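Local atomic coordinates of cyclic di-GMP receptor atypical PilZ domain-containing protein (Xanthomonas campestris pv. campestris, PDB entry 3RQA), a protein that is of unknown function but carries an atypical PilZ domain of the cyclic di-GMP receptor family and assembles into a tetramer through a parallel helical bundle. Residues L85-L99 / V127-L139. Residues are numbered along the deposited sequence; the frame is centred on the assembly and turned at random.
Sequences LALIGRLVRQSDTRL and VLLQPSDWLPELL
Pro-136 lies against the helix at Gly-89, its CG 3.3 Å from Gly-89 O; with no side chain on Gly-89, the compact, puckered proline ring can approach the helix backbone itself. Val-92, one turn on, closes the ring's flank: its CG1, anti to the backbone N (chi1 170°), sits 3.8 Å from Pro-136 CG. One turn earlier in the helix, Leu-85 divides its branches, CD1 meeting the edge of the Trp-134 indole, 3.5 Å from CZ3, and CD2 touching Leu-135 CD1. Beyond the helix, Leu-99 reaches tip to tip toward Leu-138, with CD1 3.7 Å from CD2 of Leu-138, while its CD2 packs on CB of Leu-128.

The polar link is made by Arg-93, long enough to span the proline. Its guanidinium lays one face over Pro-136 CB, and NH1 donates to Asp-133 O (3.0 Å), somewhat bent at 148°, tying the helix to a loop carbonyl. Two waters bridge the segments: one donates to Asp-96 OD1 and Pro-136 O, the other accepts from Leu-99 N and donates to Gln-130 OE1.

The contact thus joins the C-terminal half of helix 73-95, and the residues that follow it, to the end of strand 124-129 and the loop leading to strand 139-150 of the PilZ barrel. Leu-135 also packs on Leu-52 of helix 42-55, and Leu-99 on Pro-30 of strand 24-34, while Leu-91 meets Leu-91 of neighbouring subunits in the tetramer.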
loop_
_atom_site.group_PDB
_atom_site.type_symbol
_atom_site.label_atom_id
_atom_site.label_comp_id
_atom_site.label_asym_id
_atom_site.label_seq_id
_atom_site.Cartn_x
_atom_site.Cartn_y
_atom_site.Cartn_z
ATOM N N LEU C 85 2.310 -0.088 6.824
ATOM C CA LEU C 85 3.347 0.926 6.657
ATOM C C LEU C 85 4.666 0.295 6.236
ATOM O O LEU C 85 5.311 0.757 5.309
ATOM C CB LEU C 85 3.567 1.697 7.960
ATOM C CG LEU C 85 3.801 3.211 7.900
ATOM C CD1 LEU C 85 4.745 3.572 9.023
ATOM C CD2 LEU C 85 4.374 3.658 6.552
ATOM N N ALA C 86 5.065 -0.759 6.929
ATOM C CA ALA C 86 6.306 -1.440 6.595
ATOM C C ALA C 86 6.246 -2.018 5.180
ATOM O O ALA C 86 7.201 -1.880 4.418
ATOM C CB ALA C 86 6.591 -2.555 7.605
ATOM N N LEU C 87 5.133 -2.661 4.829
ATOM C CA LEU C 87 4.995 -3.245 3.497
ATOM C C LEU C 87 4.977 -2.184 2.392
ATOM O O LEU C 87 5.561 -2.385 1.320
ATOM C CB LEU C 87 3.743 -4.125 3.413
ATOM C CG LEU C 87 3.862 -5.521 4.057
ATOM C CD1 LEU C 87 2.491 -6.145 4.217
ATOM C CD2 LEU C 87 4.773 -6.420 3.203
ATOM N N ILE C 88 4.325 -1.051 2.641
ATOM C CA ILE C 88 4.303 -0.014 1.613
ATOM C C ILE C 88 5.723 0.529 1.456
ATOM O O ILE C 88 6.152 0.847 0.352
ATOM C CB ILE C 88 3.306 1.134 1.958
ATOM C CG1 ILE C 88 3.283 2.171 0.830
ATOM C CG2 ILE C 88 3.688 1.799 3.254
ATOM C CD1 ILE C 88 2.514 1.749 -0.404
ATOM N N GLY C 89 6.456 0.608 2.564
ATOM C CA GLY C 89 7.828 1.086 2.507
ATOM C C GLY C 89 8.693 0.125 1.707
ATOM O O GLY C 89 9.592 0.529 0.955
ATOM N N ARG C 90 8.423 -1.166 1.874
ATOM C CA ARG C 90 9.161 -2.190 1.155
ATOM C C ARG C 90 8.859 -2.063 -0.340
ATOM O O ARG C 90 9.756 -2.167 -1.169
ATOM C CB ARG C 90 8.761 -3.584 1.654
ATOM C CG ARG C 90 9.483 -4.721 0.949
ATOM C CD ARG C 90 9.236 -6.039 1.645
ATOM N NE ARG C 90 9.594 -5.954 3.059
ATOM C CZ ARG C 90 10.840 -5.982 3.524
ATOM N NH1 ARG C 90 11.067 -5.892 4.824
ATOM N NH2 ARG C 90 11.857 -6.125 2.692
ATOM N N LEU C 91 7.596 -1.820 -0.672
ATOM C CA LEU C 91 7.184 -1.688 -2.067
ATOM C C LEU C 91 7.974 -0.565 -2.740
ATOM O O LEU C 91 8.545 -0.746 -3.807
ATOM C CB LEU C 91 5.691 -1.362 -2.160
ATOM C CG LEU C 91 4.861 -2.009 -3.279
ATOM C CD1 LEU C 91 3.693 -1.080 -3.608
ATOM C CD2 LEU C 91 5.707 -2.272 -4.526
ATOM N N VAL C 92 7.987 0.595 -2.098
ATOM C CA VAL C 92 8.683 1.758 -2.615
ATOM C C VAL C 92 10.165 1.510 -2.882
ATOM O O VAL C 92 10.684 1.924 -3.919
ATOM C CB VAL C 92 8.528 2.946 -1.656
ATOM C CG1 VAL C 92 9.448 4.078 -2.059
ATOM C CG2 VAL C 92 7.084 3.416 -1.660
ATOM N N ARG C 93 10.847 0.832 -1.961
ATOM C CA ARG C 93 12.264 0.566 -2.155
ATOM C C ARG C 93 12.484 -0.272 -3.411
ATOM O O ARG C 93 13.539 -0.206 -4.021
ATOM C CB ARG C 93 12.860 -0.146 -0.933
ATOM C CG ARG C 93 12.978 0.729 0.302
ATOM C CD ARG C 93 13.431 -0.090 1.506
ATOM N NE ARG C 93 13.225 0.616 2.765
ATOM C CZ ARG C 93 13.929 1.673 3.157
ATOM N NH1 ARG C 93 13.667 2.256 4.325
ATOM N NH2 ARG C 93 14.900 2.146 2.387
ATOM N N GLN C 94 11.478 -1.046 -3.798
ATOM C CA GLN C 94 11.569 -1.881 -4.992
ATOM C C GLN C 94 11.755 -1.080 -6.284
ATOM O O GLN C 94 12.557 -1.451 -7.142
ATOM C CB GLN C 94 10.315 -2.745 -5.132
ATOM C CG GLN C 94 10.461 -4.171 -4.635
ATOM C CD GLN C 94 9.154 -4.950 -4.703
ATOM O OE1 GLN C 94 8.390 -4.823 -5.662
ATOM N NE2 GLN C 94 8.902 -5.774 -3.691
ATOM N N SER C 95 11.030 0.022 -6.417
ATOM C CA SER C 95 11.105 0.815 -7.636
ATOM C C SER C 95 11.904 2.111 -7.584
ATOM O O SER C 95 12.734 2.360 -8.456
ATOM C CB SER C 95 9.693 1.135 -8.114
ATOM O OG SER C 95 8.987 1.837 -7.107
ATOM N N ASP C 96 11.655 2.939 -6.577
ATOM C CA ASP C 96 12.340 4.220 -6.477
ATOM C C ASP C 96 13.860 4.174 -6.488
ATOM O O ASP C 96 14.475 3.252 -5.954
ATOM C CB ASP C 96 11.868 4.984 -5.238
ATOM C CG ASP C 96 10.503 5.623 -5.428
ATOM O OD1 ASP C 96 10.094 6.387 -4.536
ATOM O OD2 ASP C 96 9.839 5.370 -6.461
ATOM N N THR C 97 14.451 5.185 -7.121
ATOM C CA THR C 97 15.899 5.324 -7.201
ATOM C C THR C 97 16.290 6.094 -5.948
ATOM O O THR C 97 15.762 7.177 -5.698
ATOM C CB THR C 97 16.323 6.146 -8.437
ATOM O OG1 THR C 97 15.785 5.549 -9.621
ATOM C CG2 THR C 97 17.843 6.196 -8.546
ATOM N N ARG C 98 17.200 5.538 -5.161
ATOM C CA ARG C 98 17.619 6.194 -3.934
ATOM C C ARG C 98 18.593 7.338 -4.195
ATOM O O ARG C 98 19.332 7.337 -5.178
ATOM C CB ARG C 98 18.294 5.201 -2.983
ATOM C CG ARG C 98 17.541 3.911 -2.727
ATOM C CD ARG C 98 18.005 2.808 -3.672
ATOM N NE ARG C 98 17.580 1.484 -3.224
ATOM C CZ ARG C 98 16.311 1.098 -3.123
ATOM N NH1 ARG C 98 15.331 1.934 -3.443
ATOM N NH2 ARG C 98 16.023 -0.121 -2.687
ATOM N N LEU C 99 18.589 8.315 -3.296
ATOM C CA LEU C 99 19.494 9.447 -3.407
ATOM C C LEU C 99 20.836 8.953 -2.887
ATOM O O LEU C 99 20.896 7.971 -2.156
ATOM C CB LEU C 99 19.002 10.603 -2.537
ATOM C CG LEU C 99 17.641 11.201 -2.895
ATOM C CD1 LEU C 99 17.079 11.941 -1.689
ATOM C CD2 LEU C 99 17.785 12.127 -4.099
ATOM N N VAL C 127 15.486 20.640 -3.663
ATOM C CA VAL C 127 16.407 19.866 -2.844
ATOM C C VAL C 127 15.630 18.593 -2.495
ATOM O O VAL C 127 14.484 18.679 -2.056
ATOM C CB VAL C 127 16.746 20.617 -1.527
ATOM C CG1 VAL C 127 17.313 19.660 -0.508
ATOM C CG2 VAL C 127 17.730 21.743 -1.804
ATOM N N LEU C 128 16.222 17.427 -2.731
ATOM C CA LEU C 128 15.570 16.158 -2.388
ATOM C C LEU C 128 16.307 15.577 -1.192
ATOM O O LEU C 128 17.539 15.533 -1.175
ATOM C CB LEU C 128 15.589 15.173 -3.565
ATOM C CG LEU C 128 14.432 15.343 -4.564
ATOM C CD1 LEU C 128 14.506 16.723 -5.212
ATOM C CD2 LEU C 128 14.503 14.261 -5.635
ATOM N N LEU C 129 15.544 15.147 -0.189
ATOM C CA LEU C 129 16.109 14.615 1.043
ATOM C C LEU C 129 15.288 13.450 1.603
ATOM O O LEU C 129 14.057 13.475 1.550
ATOM C CB LEU C 129 16.117 15.737 2.082
ATOM C CG LEU C 129 17.348 16.363 2.735
ATOM C CD1 LEU C 129 18.415 16.718 1.715
ATOM C CD2 LEU C 129 16.874 17.611 3.489
ATOM N N GLN C 130 15.961 12.437 2.142
ATOM C CA GLN C 130 15.252 11.321 2.776
ATOM C C GLN C 130 15.491 11.562 4.260
ATOM O O GLN C 130 16.520 11.167 4.805
ATOM C CB GLN C 130 15.821 9.955 2.389
ATOM C CG GLN C 130 14.980 8.805 2.936
ATOM C CD GLN C 130 15.596 7.438 2.687
ATOM O OE1 GLN C 130 16.120 7.173 1.615
ATOM N NE2 GLN C 130 15.514 6.558 3.680
ATOM N N PRO C 131 14.537 12.220 4.925
ATOM C CA PRO C 131 14.588 12.563 6.345
ATOM C C PRO C 131 14.711 11.422 7.342
ATOM O O PRO C 131 15.510 11.492 8.279
ATOM C CB PRO C 131 13.302 13.366 6.544
ATOM C CG PRO C 131 12.361 12.700 5.611
ATOM C CD PRO C 131 13.209 12.530 4.366
ATOM N N SER C 132 13.913 10.381 7.141
ATOM C CA SER C 132 13.893 9.242 8.042
ATOM C C SER C 132 15.072 8.294 7.940
ATOM O O SER C 132 16.147 8.567 8.464
ATOM C CB SER C 132 12.608 8.452 7.838
ATOM O OG SER C 132 12.594 7.322 8.682
ATOM N N ASP C 133 14.848 7.172 7.270
ATOM C CA ASP C 133 15.848 6.127 7.091
ATOM C C ASP C 133 15.070 4.812 7.022
ATOM O O ASP C 133 15.296 3.998 6.132
ATOM C CB ASP C 133 16.821 6.079 8.269
ATOM C CG ASP C 133 17.984 5.144 8.023
ATOM O OD1 ASP C 133 17.739 3.987 7.621
ATOM O OD2 ASP C 133 19.145 5.558 8.237
ATOM N N TRP C 134 14.148 4.608 7.964
ATOM C CA TRP C 134 13.332 3.395 7.955
ATOM C C TRP C 134 12.153 3.588 6.995
ATOM O O TRP C 134 11.513 2.621 6.591
ATOM C CB TRP C 134 12.806 3.067 9.357
ATOM C CG TRP C 134 11.933 4.130 9.938
ATOM C CD1 TRP C 134 12.335 5.250 10.612
ATOM C CD2 TRP C 134 10.507 4.216 9.830
ATOM N NE1 TRP C 134 11.243 6.034 10.927
ATOM C CE2 TRP C 134 10.110 5.423 10.457
ATOM C CE3 TRP C 134 9.525 3.392 9.266
ATOM C CZ2 TRP C 134 8.770 5.827 10.534
ATOM C CZ3 TRP C 134 8.188 3.793 9.344
ATOM C CH2 TRP C 134 7.827 5.003 9.976
ATOM N N LEU C 135 11.879 4.839 6.628
ATOM C CA LEU C 135 10.784 5.161 5.707
ATOM C C LEU C 135 11.384 5.753 4.433
ATOM O O LEU C 135 11.976 6.828 4.451
ATOM C CB LEU C 135 9.835 6.175 6.341
ATOM C CG LEU C 135 8.563 6.556 5.584
ATOM C CD1 LEU C 135 7.525 5.460 5.717
ATOM C CD2 LEU C 135 8.019 7.857 6.152
ATOM N N PRO C 136 11.221 5.059 3.298
ATOM C CA PRO C 136 11.762 5.519 2.014
ATOM C C PRO C 136 10.974 6.658 1.357
ATOM O O PRO C 136 10.659 6.598 0.169
ATOM C CB PRO C 136 11.742 4.247 1.179
ATOM C CG PRO C 136 10.428 3.630 1.614
ATOM C CD PRO C 136 10.467 3.799 3.133
ATOM N N GLU C 137 10.638 7.685 2.124
ATOM C CA GLU C 137 9.904 8.803 1.553
ATOM C C GLU C 137 10.810 10.023 1.497
ATOM O O GLU C 137 11.645 10.241 2.379
ATOM C CB GLU C 137 8.648 9.122 2.366
ATOM C CG GLU C 137 7.821 10.251 1.771
ATOM C CD GLU C 137 7.121 9.867 0.477
ATOM O OE1 GLU C 137 7.779 9.316 -0.433
ATOM O OE2 GLU C 137 5.900 10.124 0.369
ATOM N N LEU C 138 10.647 10.822 0.455
ATOM C CA LEU C 138 11.491 11.994 0.303
ATOM C C LEU C 138 10.815 13.313 0.602
ATOM O O LEU C 138 9.634 13.513 0.336
ATOM C CB LEU C 138 12.089 12.029 -1.109
ATOM C CG LEU C 138 12.880 10.773 -1.506
ATOM C CD1 LEU C 138 13.521 10.957 -2.884
ATOM C CD2 LEU C 138 13.947 10.506 -0.464
ATOM N N LEU C 139 11.590 14.202 1.204
ATOM C CA LEU C 139 11.131 15.539 1.506
ATOM C C LEU C 139 11.668 16.355 0.320
ATOM O O LEU C 139 12.874 16.332 0.044
ATOM C CB LEU C 139 11.755 16.032 2.814
ATOM C CG LEU C 139 11.402 17.454 3.272
ATOM C CD1 LEU C 139 9.934 17.515 3.735
ATOM C CD2 LEU C 139 12.342 17.879 4.398
HETATM O O HOH W 1 11.882 6.508 -2.218
HETATM O O HOH W 2 16.979 7.850 -1.178
#